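Local coordinates for protein inorganic pyrophosphatase (Shewanella sp. AS-11, PDB 6LL8) that probably hydrolyses diphosphate to two phosphates, using divalent metal ions such as manganese or magnesium held in its active site, at residues Met140-Leu145 and Cys163-Ala168; Asn207-Val213 and Leu302-Gln307; Lys230-Glu234 and Ser261-Val265. All coordinates share one frame; numbering follows the deposited sequence. Where two conformers were deposited one is given.

Contact 1 lies across the chain's centre from contacts 2 and 3. It belongs to the DHH domain, while contacts 2 and 3 lie in the DHHA2 domain, their centres 33 and 32 Å from that of contact 1. The side chain of I144 in contact 1 is about 10 Å from the bound imidodiphosphoric acid. The side chain of M208 in contact 2 is likewise about 10 Å from the bound imidodiphosphoric acid. Contact 3 is more remote: the side chain of L233 is about 14 Å from a bound magnesium ion. Contacts 2 and 3 reach the same mixed sheet, 21 Å apart between centres, and contact 3 is nested in the chain within the loop that contact 2 closes.

Contact 1 of 3, residues Met140-Leu145 and Cys163-Ala168; sequences MMCAIL and CVEALA
I144 and V164 meet as branched aliphatic side chains; no ring, amide or carboxylate takes part, and the contact rests on aliphatic and sulfur-bearing side chains rather than on faces and edges. The two slide past each other in opposite directions, and I144 CG2 comes to 3.4 Å from V164 CG2, tighter than usual for two carbons. V164 CG1 sits 4.1 Å from L145 CD2 and equally near M141 CG. L167 crosses I144 at about a right angle, its CD1 lodged 3.7 Å from I144 CD1 and 3.8 Å from M140 CB. These residues line the facing sides of helices 134-147 and 158-171, an antiparallel pair in the DHH half; the segment axes approach to 9.1 Å with a crossing angle of -152°. M141 CG is anti to the backbone N (chi1 -180°) and the chain runs on nearly extended (chi2 -155°), bringing SD to 3.7 Å from A168 CB. F176 of helix 176-187 packs on V164 and A168, and helix 117-128 meets M140 and I144 through N118 and T119. Helix 134-147 ends at the magnesium ligand D147, whose side chain is about 6 Å from that of I144.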
loop_
_atom_site.group_PDB
_atom_site.type_symbol
_atom_site.label_atom_id
_atom_site.label_comp_id
_atom_site.label_asym_id
_atom_site.label_seq_id
_atom_site.Cartn_x
_atom_site.Cartn_y
_atom_site.Cartn_z
ATOM N N MET A 140 8.626 10.250 5.489
ATOM C CA MET A 140 7.211 10.263 5.876
ATOM C C MET A 140 6.403 11.134 4.913
ATOM O O MET A 140 5.323 10.755 4.460
ATOM C CB MET A 140 7.058 10.760 7.307
ATOM C CG MET A 140 7.624 9.828 8.379
ATOM S SD MET A 140 7.474 10.494 10.036
ATOM C CE MET A 140 5.711 10.380 10.285
ATOM N N MET A 141 6.950 12.299 4.604
ATOM C CA MET A 141 6.325 13.221 3.649
ATOM C C MET A 141 6.109 12.518 2.311
ATOM O O MET A 141 5.020 12.598 1.722
ATOM C CB MET A 141 7.229 14.431 3.494
ATOM C CG MET A 141 6.700 15.490 2.532
ATOM S SD MET A 141 7.984 16.528 1.801
ATOM C CE MET A 141 8.775 15.311 0.760
ATOM N N CYS A 142 7.151 11.851 1.827
ATOM C CA CYS A 142 7.052 11.151 0.529
ATOM C C CYS A 142 5.977 10.074 0.606
ATOM O O CYS A 142 5.199 9.900 -0.356
ATOM C CB CYS A 142 8.374 10.540 0.117
ATOM S SG CYS A 142 9.612 11.737 -0.388
ATOM N N ALA A 143 5.952 9.296 1.677
ATOM C CA ALA A 143 4.936 8.243 1.783
ATOM C C ALA A 143 3.527 8.821 1.683
ATOM O O ALA A 143 2.661 8.235 1.000
ATOM C CB ALA A 143 5.091 7.488 3.074
ATOM N N ILE A 144 3.271 9.962 2.320
ATOM C CA ILE A 144 1.913 10.535 2.314
ATOM C C ILE A 144 1.604 11.063 0.915
ATOM O O ILE A 144 0.479 10.899 0.437
ATOM C CB ILE A 144 1.768 11.611 3.402
ATOM C CG1 ILE A 144 2.068 11.071 4.804
ATOM C CG2 ILE A 144 0.364 12.211 3.335
ATOM C CD1 ILE A 144 2.340 12.130 5.820
ATOM N N LEU A 145 2.561 11.715 0.271
ATOM C CA LEU A 145 2.365 12.176 -1.117
ATOM C C LEU A 145 2.061 11.002 -2.032
ATOM O O LEU A 145 1.270 11.132 -2.976
ATOM C CB LEU A 145 3.611 12.919 -1.580
ATOM C CG LEU A 145 3.794 14.306 -0.988
ATOM C CD1 LEU A 145 5.236 14.738 -1.198
ATOM C CD2 LEU A 145 2.828 15.311 -1.583
ATOM N N CYS A 163 -0.220 17.367 7.533
ATOM C CA CYS A 163 0.954 16.568 7.889
ATOM C C CYS A 163 2.075 16.764 6.855
ATOM O O CYS A 163 3.232 16.973 7.220
ATOM C CB CYS A 163 0.431 15.155 8.029
ATOM S SG CYS A 163 1.672 14.100 8.754
ATOM N N VAL A 164 1.739 16.690 5.573
ATOM C CA VAL A 164 2.766 16.912 4.521
ATOM C C VAL A 164 3.375 18.312 4.693
ATOM O O VAL A 164 4.593 18.454 4.572
ATOM C CB VAL A 164 2.203 16.692 3.122
ATOM C CG1 VAL A 164 3.105 17.297 2.050
ATOM C CG2 VAL A 164 1.996 15.213 2.874
ATOM N N GLU A 165 2.542 19.322 4.910
ATOM C CA GLU A 165 3.082 20.693 5.042
ATOM C C GLU A 165 4.059 20.748 6.221
ATOM O O GLU A 165 5.137 21.358 6.114
ATOM C CB GLU A 165 1.921 21.669 5.201
ATOM C CG GLU A 165 1.126 21.840 3.918
ATOM C CD GLU A 165 -0.160 22.632 4.046
ATOM O OE1 GLU A 165 -0.625 22.815 5.188
ATOM O OE2 GLU A 165 -0.725 22.957 2.980
ATOM N N ALA A 166 3.686 20.174 7.367
ATOM C CA ALA A 166 4.542 20.227 8.574
ATOM C C ALA A 166 5.830 19.436 8.337
ATOM O O ALA A 166 6.932 19.883 8.677
ATOM C CB ALA A 166 3.806 19.676 9.757
ATOM N N LEU A 167 5.701 18.240 7.745
ATOM C CA LEU A 167 6.884 17.403 7.496
ATOM C C LEU A 167 7.805 18.017 6.448
ATOM O O LEU A 167 9.031 17.887 6.583
ATOM C CB LEU A 167 6.462 15.993 7.081
ATOM C CG LEU A 167 5.749 15.196 8.153
ATOM C CD1 LEU A 167 5.092 13.969 7.522
ATOM C CD2 LEU A 167 6.682 14.764 9.267
ATOM N N ALA A 168 7.247 18.622 5.410
ATOM C CA ALA A 168 8.064 19.254 4.364
ATOM C C ALA A 168 8.912 20.358 4.998
ATOM O O ALA A 168 10.085 20.476 4.661
ATOM C CB ALA A 168 7.215 19.829 3.271
#

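Contact 2 of 3, residues Asn207-Val213 and Leu302-Gln307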
loop_
_atom_site.group_PDB
_atom_site.type_symbol
_atom_site.label_atom_id
_atom_site.label_comp_id
_atom_site.label_asym_id
_atom_site.label_seq_id
_atom_site.Cartn_x
_atom_site.Cartn_y
_atom_site.Cartn_z
ATOM N N ASN A 207 -8.943 -12.067 1.277
ATOM C CA ASN A 207 -9.948 -13.115 1.560
ATOM C C ASN A 207 -11.308 -12.437 1.656
ATOM O O ASN A 207 -11.555 -11.686 2.632
ATOM C CB ASN A 207 -9.586 -13.820 2.854
ATOM C CG ASN A 207 -10.554 -14.908 3.198
ATOM O OD1 ASN A 207 -11.558 -15.077 2.543
ATOM N ND2 ASN A 207 -10.249 -15.618 4.252
ATOM N N MET A 208 -12.145 -12.613 0.645
ATOM C CA MET A 208 -13.492 -11.998 0.608
ATOM C C MET A 208 -14.533 -13.107 0.767
ATOM O O MET A 208 -14.809 -13.811 -0.188
ATOM C CB MET A 208 -13.672 -11.220 -0.688
ATOM C CG MET A 208 -12.664 -10.075 -0.791
ATOM S SD MET A 208 -13.066 -8.984 -2.157
ATOM C CE MET A 208 -11.893 -7.663 -1.893
ATOM N N ASN A 209 -14.978 -13.307 2.003
ATOM C CA ASN A 209 -15.969 -14.357 2.337
ATOM C C ASN A 209 -15.477 -15.720 1.827
ATOM O O ASN A 209 -16.273 -16.489 1.284
ATOM C CB ASN A 209 -17.342 -13.946 1.802
ATOM C CG ASN A 209 -18.446 -14.734 2.458
ATOM O OD1 ASN A 209 -18.236 -15.309 3.522
ATOM N ND2 ASN A 209 -19.591 -14.773 1.809
ATOM N N GLY A 210 -14.209 -16.044 2.067
ATOM C CA GLY A 210 -13.591 -17.328 1.706
ATOM C C GLY A 210 -13.217 -17.439 0.242
ATOM O O GLY A 210 -12.785 -18.495 -0.154
ATOM N N ASN A 211 -13.291 -16.355 -0.505
ATOM C CA ASN A 211 -12.841 -16.295 -1.915
ATOM C C ASN A 211 -11.538 -15.507 -1.977
ATOM O O ASN A 211 -11.500 -14.348 -1.466
ATOM C CB ASN A 211 -13.916 -15.643 -2.769
ATOM C CG ASN A 211 -15.216 -16.401 -2.697
ATOM O OD1 ASN A 211 -15.372 -17.375 -3.396
ATOM N ND2 ASN A 211 -16.112 -15.948 -1.845
ATOM N N LEU A 212 -10.518 -16.087 -2.586
ATOM C CA LEU A 212 -9.207 -15.435 -2.653
ATOM C C LEU A 212 -9.208 -14.525 -3.884
ATOM O O LEU A 212 -9.339 -15.023 -5.019
ATOM C CB LEU A 212 -8.083 -16.472 -2.651
ATOM C CG LEU A 212 -6.684 -15.874 -2.589
ATOM C CD1 LEU A 212 -6.474 -15.073 -1.315
ATOM C CD2 LEU A 212 -5.621 -16.942 -2.711
ATOM N N VAL A 213 -9.085 -13.221 -3.670
ATOM C CA VAL A 213 -9.108 -12.207 -4.739
ATOM C C VAL A 213 -7.767 -11.470 -4.735
ATOM O O VAL A 213 -7.404 -10.843 -3.733
ATOM C CB VAL A 213 -10.271 -11.237 -4.491
ATOM C CG1 VAL A 213 -10.246 -10.104 -5.490
ATOM C CG2 VAL A 213 -11.588 -11.976 -4.491
ATOM N N LEU A 302 -16.466 -4.653 -3.762
ATOM C CA LEU A 302 -16.181 -6.076 -4.072
ATOM C C LEU A 302 -16.466 -6.928 -2.845
ATOM O O LEU A 302 -17.101 -7.987 -2.961
ATOM C CB LEU A 302 -14.732 -6.326 -4.461
ATOM C CG LEU A 302 -14.314 -5.946 -5.862
ATOM C CD1 LEU A 302 -12.812 -6.054 -5.956
ATOM C CD2 LEU A 302 -14.963 -6.837 -6.904
ATOM N N GLN A 303 -15.965 -6.499 -1.691
ATOM C CA GLN A 303 -16.112 -7.305 -0.459
ATOM C C GLN A 303 -17.603 -7.437 -0.166
ATOM O O GLN A 303 -18.076 -8.537 0.161
ATOM C CB GLN A 303 -15.289 -6.714 0.691
ATOM C CG GLN A 303 -15.379 -7.598 1.918
ATOM C CD GLN A 303 -14.186 -7.405 2.787
ATOM O OE1 GLN A 303 -13.056 -7.470 2.282
ATOM N NE2 GLN A 303 -14.476 -7.170 4.074
ATOM N N ASP A 304 -18.347 -6.362 -0.303
ATOM C CA ASP A 304 -19.787 -6.411 -0.003
ATOM C C ASP A 304 -20.470 -7.368 -0.989
ATOM O O ASP A 304 -21.388 -8.100 -0.540
ATOM C CB ASP A 304 -20.382 -5.014 -0.006
ATOM C CG ASP A 304 -19.997 -4.132 1.160
ATOM O OD1 ASP A 304 -19.475 -4.658 2.201
ATOM O OD2 ASP A 304 -20.183 -2.919 0.997
ATOM N N ALA A 305 -20.039 -7.404 -2.258
ATOM C CA ALA A 305 -20.648 -8.269 -3.294
ATOM C C ALA A 305 -20.402 -9.746 -2.986
ATOM O O ALA A 305 -21.265 -10.567 -3.302
ATOM C CB ALA A 305 -20.158 -7.994 -4.691
ATOM N N PHE A 306 -19.244 -10.082 -2.450
ATOM C CA PHE A 306 -18.936 -11.465 -2.041
ATOM C C PHE A 306 -19.669 -11.837 -0.745
ATOM O O PHE A 306 -19.834 -13.034 -0.540
ATOM C CB PHE A 306 -17.434 -11.635 -1.849
ATOM C CG PHE A 306 -16.656 -11.861 -3.114
ATOM C CD1 PHE A 306 -16.617 -13.119 -3.694
ATOM C CD2 PHE A 306 -15.928 -10.854 -3.711
ATOM C CE1 PHE A 306 -15.872 -13.342 -4.837
ATOM C CE2 PHE A 306 -15.176 -11.091 -4.846
ATOM C CZ PHE A 306 -15.165 -12.330 -5.421
ATOM N N GLN A 307 -20.009 -10.865 0.118
ATOM C CA GLN A 307 -20.597 -11.143 1.453
ATOM C C GLN A 307 -22.077 -11.462 1.251
ATOM O O GLN A 307 -22.639 -12.206 2.079
ATOM C CB GLN A 307 -20.420 -9.963 2.422
ATOM C CG GLN A 307 -20.262 -10.383 3.881
ATOM C CD GLN A 307 -18.929 -11.042 4.181
ATOM O OE1 GLN A 307 -17.853 -10.502 3.899
ATOM N NE2 GLN A 307 -18.991 -12.218 4.789
HETATM O O HOH W 1 -10.766 -8.906 2.338
HETATM O O HOH W 2 -14.588 -10.850 3.965
HETATM O O HOH W 3 -19.186 -15.375 -1.783
#
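The ring of F306 is packed obliquely by M208, N211 and V213. M208 SD lies 3.8 Å from F306 CD2, a Met-aromatic contact with the sulfur 55° off the ring normal, and the extended methionine chain runs on past the ring toward L302 CB. V213 CG2 touches F306 CZ at 3.7 Å, and the N211 amide, its plane 32° from the ring's, brings ND2 to 3.4 Å from F306 CD1. That amide is fixed by a bond from N211 ND2 to M208 O, which the backbone N of N211 also grips. The residues belong to a beta-hairpin whose type I' turn, M208 to N211, joins strands 203-208 and 211-220 and leans on the last turns of helix 294-307. Both elements also carry ligand-pocket residues: K204 on the strand, R294 and K295 on the helix.

Toward solvent the packing gives way to polar links. N209 ND2 donates to F306 O at 2.9 Å, almost straight (170°) and in the plane of its own amide, though tilted from the carbonyl plane. Water 3, in plane at the edge of the ring, donates to the same carbonyl. Farther round, Q303 crosses to the hairpin through water 1, which gives one proton to Q303 OE1 (2.7 Å) and the other to N207 O (2.9 Å).

Contact 3 of 3, residues Lys230-Glu234 and Ser261-Val265; sequences KADLE and SEMLV
K230 and E262 approach from opposite directions and meet in a short salt bridge, K230 NZ to E262 OE1 at 2.6 Å. The ammonium uses the syn lone pair of OE1, on the side of the other carboxylate oxygen. With CG anti to the backbone N (chi1 -163°), K230 extends toward the strand and then bends at chi3, -65°, which turns its end to the glutamate. A methionine in its place would probably leave the E262 carboxylate without this cationic mate and freer to turn. Beside the bridge the contact is apolar. L264 points its CD1 at the helix, 4.0 Å from L233 CB and equally near E234 CG, while the E234 side chain crosses that of L264 at about a right angle. The carboxylate of E234 is held elsewhere, by a salt bridge from its OE2 to R285. The two segment axes lie 9.8 Å apart at an angle of 43°. Helix 230-243 is the crossover helix of a beta-alpha-beta unit, linking the adjacent parallel strands 211-220 and 248-255, and here it covers strand 260-267, the antiparallel neighbour of the second; helix 195-199 packs on L233, and strand 285-289 flanks the bridge with R285 and W287.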
loop_
_atom_site.group_PDB
_atom_site.type_symbol
_atom_site.label_atom_id
_atom_site.label_comp_id
_atom_site.label_asym_id
_atom_site.label_seq_id
_atom_site.Cartn_x
_atom_site.Cartn_y
_atom_site.Cartn_z
ATOM N N LYS A 230 -0.318 -4.680 -22.816
ATOM C CA LYS A 230 -1.632 -4.978 -22.189
ATOM C C LYS A 230 -2.008 -6.450 -22.371
ATOM O O LYS A 230 -2.440 -7.097 -21.393
ATOM C CB LYS A 230 -2.710 -4.019 -22.685
ATOM C CG LYS A 230 -3.939 -3.996 -21.799
ATOM C CD LYS A 230 -4.888 -2.900 -22.183
ATOM C CE LYS A 230 -4.277 -1.533 -21.947
ATOM N NZ LYS A 230 -5.251 -0.463 -22.212
ATOM N N ALA A 231 -1.918 -6.987 -23.578
ATOM C CA ALA A 231 -2.280 -8.400 -23.811
ATOM C C ALA A 231 -1.395 -9.317 -22.956
ATOM O O ALA A 231 -1.900 -10.349 -22.460
ATOM C CB ALA A 231 -2.201 -8.716 -25.278
ATOM N N ASP A 232 -0.120 -8.994 -22.804
ATOM C CA ASP A 232 0.821 -9.774 -21.948
ATOM C C ASP A 232 0.373 -9.698 -20.486
ATOM O O ASP A 232 0.432 -10.701 -19.788
ATOM C CB ASP A 232 2.267 -9.294 -22.128
ATOM C CG ASP A 232 2.886 -9.586 -23.503
ATOM O OD1 ASP A 232 2.317 -10.406 -24.193
ATOM O OD2 ASP A 232 3.911 -8.969 -23.799
ATOM N N LEU A 233 -0.106 -8.545 -20.031
ATOM C CA LEU A 233 -0.626 -8.440 -18.655
ATOM C C LEU A 233 -1.864 -9.309 -18.494
ATOM O O LEU A 233 -2.010 -9.981 -17.462
ATOM C CB LEU A 233 -0.932 -6.991 -18.306
ATOM C CG LEU A 233 0.245 -6.023 -18.276
ATOM C CD1 LEU A 233 -0.243 -4.603 -18.133
ATOM C CD2 LEU A 233 1.212 -6.363 -17.170
ATOM N N GLU A 234 -2.752 -9.292 -19.484
ATOM C CA GLU A 234 -3.986 -10.093 -19.428
ATOM C C GLU A 234 -3.645 -11.583 -19.365
ATOM O O GLU A 234 -4.265 -12.338 -18.595
ATOM C CB GLU A 234 -4.883 -9.762 -20.614
ATOM C CG GLU A 234 -5.425 -8.345 -20.540
ATOM C CD GLU A 234 -6.280 -7.995 -21.733
ATOM O OE1 GLU A 234 -5.749 -8.047 -22.883
ATOM O OE2 GLU A 234 -7.456 -7.657 -21.510
ATOM N N SER A 261 -9.141 4.560 -13.717
ATOM C CA SER A 261 -8.419 3.286 -13.881
ATOM C C SER A 261 -9.092 2.427 -14.926
ATOM O O SER A 261 -10.326 2.317 -14.919
ATOM C CB SER A 261 -8.384 2.508 -12.569
ATOM O OG SER A 261 -7.695 3.204 -11.541
ATOM N N GLU A 262 -8.280 1.726 -15.710
ATOM C CA GLU A 262 -8.789 0.587 -16.480
ATOM C C GLU A 262 -8.540 -0.658 -15.644
ATOM O O GLU A 262 -7.377 -0.889 -15.273
ATOM C CB GLU A 262 -8.093 0.511 -17.831
ATOM C CG GLU A 262 -8.668 -0.614 -18.664
ATOM C CD GLU A 262 -8.174 -0.716 -20.074
ATOM O OE1 GLU A 262 -6.974 -0.693 -20.238
ATOM O OE2 GLU A 262 -9.007 -0.878 -20.962
ATOM N N MET A 263 -9.553 -1.445 -15.405
ATOM C CA MET A 263 -9.389 -2.690 -14.667
ATOM C C MET A 263 -9.398 -3.855 -15.625
ATOM O O MET A 263 -10.327 -4.007 -16.408
ATOM C CB MET A 263 -10.499 -2.866 -13.637
ATOM C CG MET A 263 -10.323 -4.088 -12.757
ATOM S SD MET A 263 -11.716 -4.404 -11.656
ATOM C CE MET A 263 -11.291 -3.302 -10.309
ATOM N N LEU A 264 -8.365 -4.670 -15.555
ATOM C CA LEU A 264 -8.262 -5.960 -16.260
ATOM C C LEU A 264 -8.776 -7.024 -15.295
ATOM O O LEU A 264 -8.338 -7.028 -14.122
ATOM C CB LEU A 264 -6.826 -6.246 -16.683
ATOM C CG LEU A 264 -6.101 -5.139 -17.444
ATOM C CD1 LEU A 264 -4.690 -5.576 -17.818
ATOM C CD2 LEU A 264 -6.866 -4.685 -18.655
ATOM N N VAL A 265 -9.640 -7.932 -15.749
ATOM C CA VAL A 265 -10.349 -8.859 -14.857
ATOM C C VAL A 265 -10.252 -10.272 -15.404
ATOM O O VAL A 265 -10.674 -10.514 -16.561
ATOM C CB VAL A 265 -11.831 -8.452 -14.739
ATOM C CG1 VAL A 265 -12.603 -9.421 -13.848
ATOM C CG2 VAL A 265 -11.988 -7.014 -14.257
#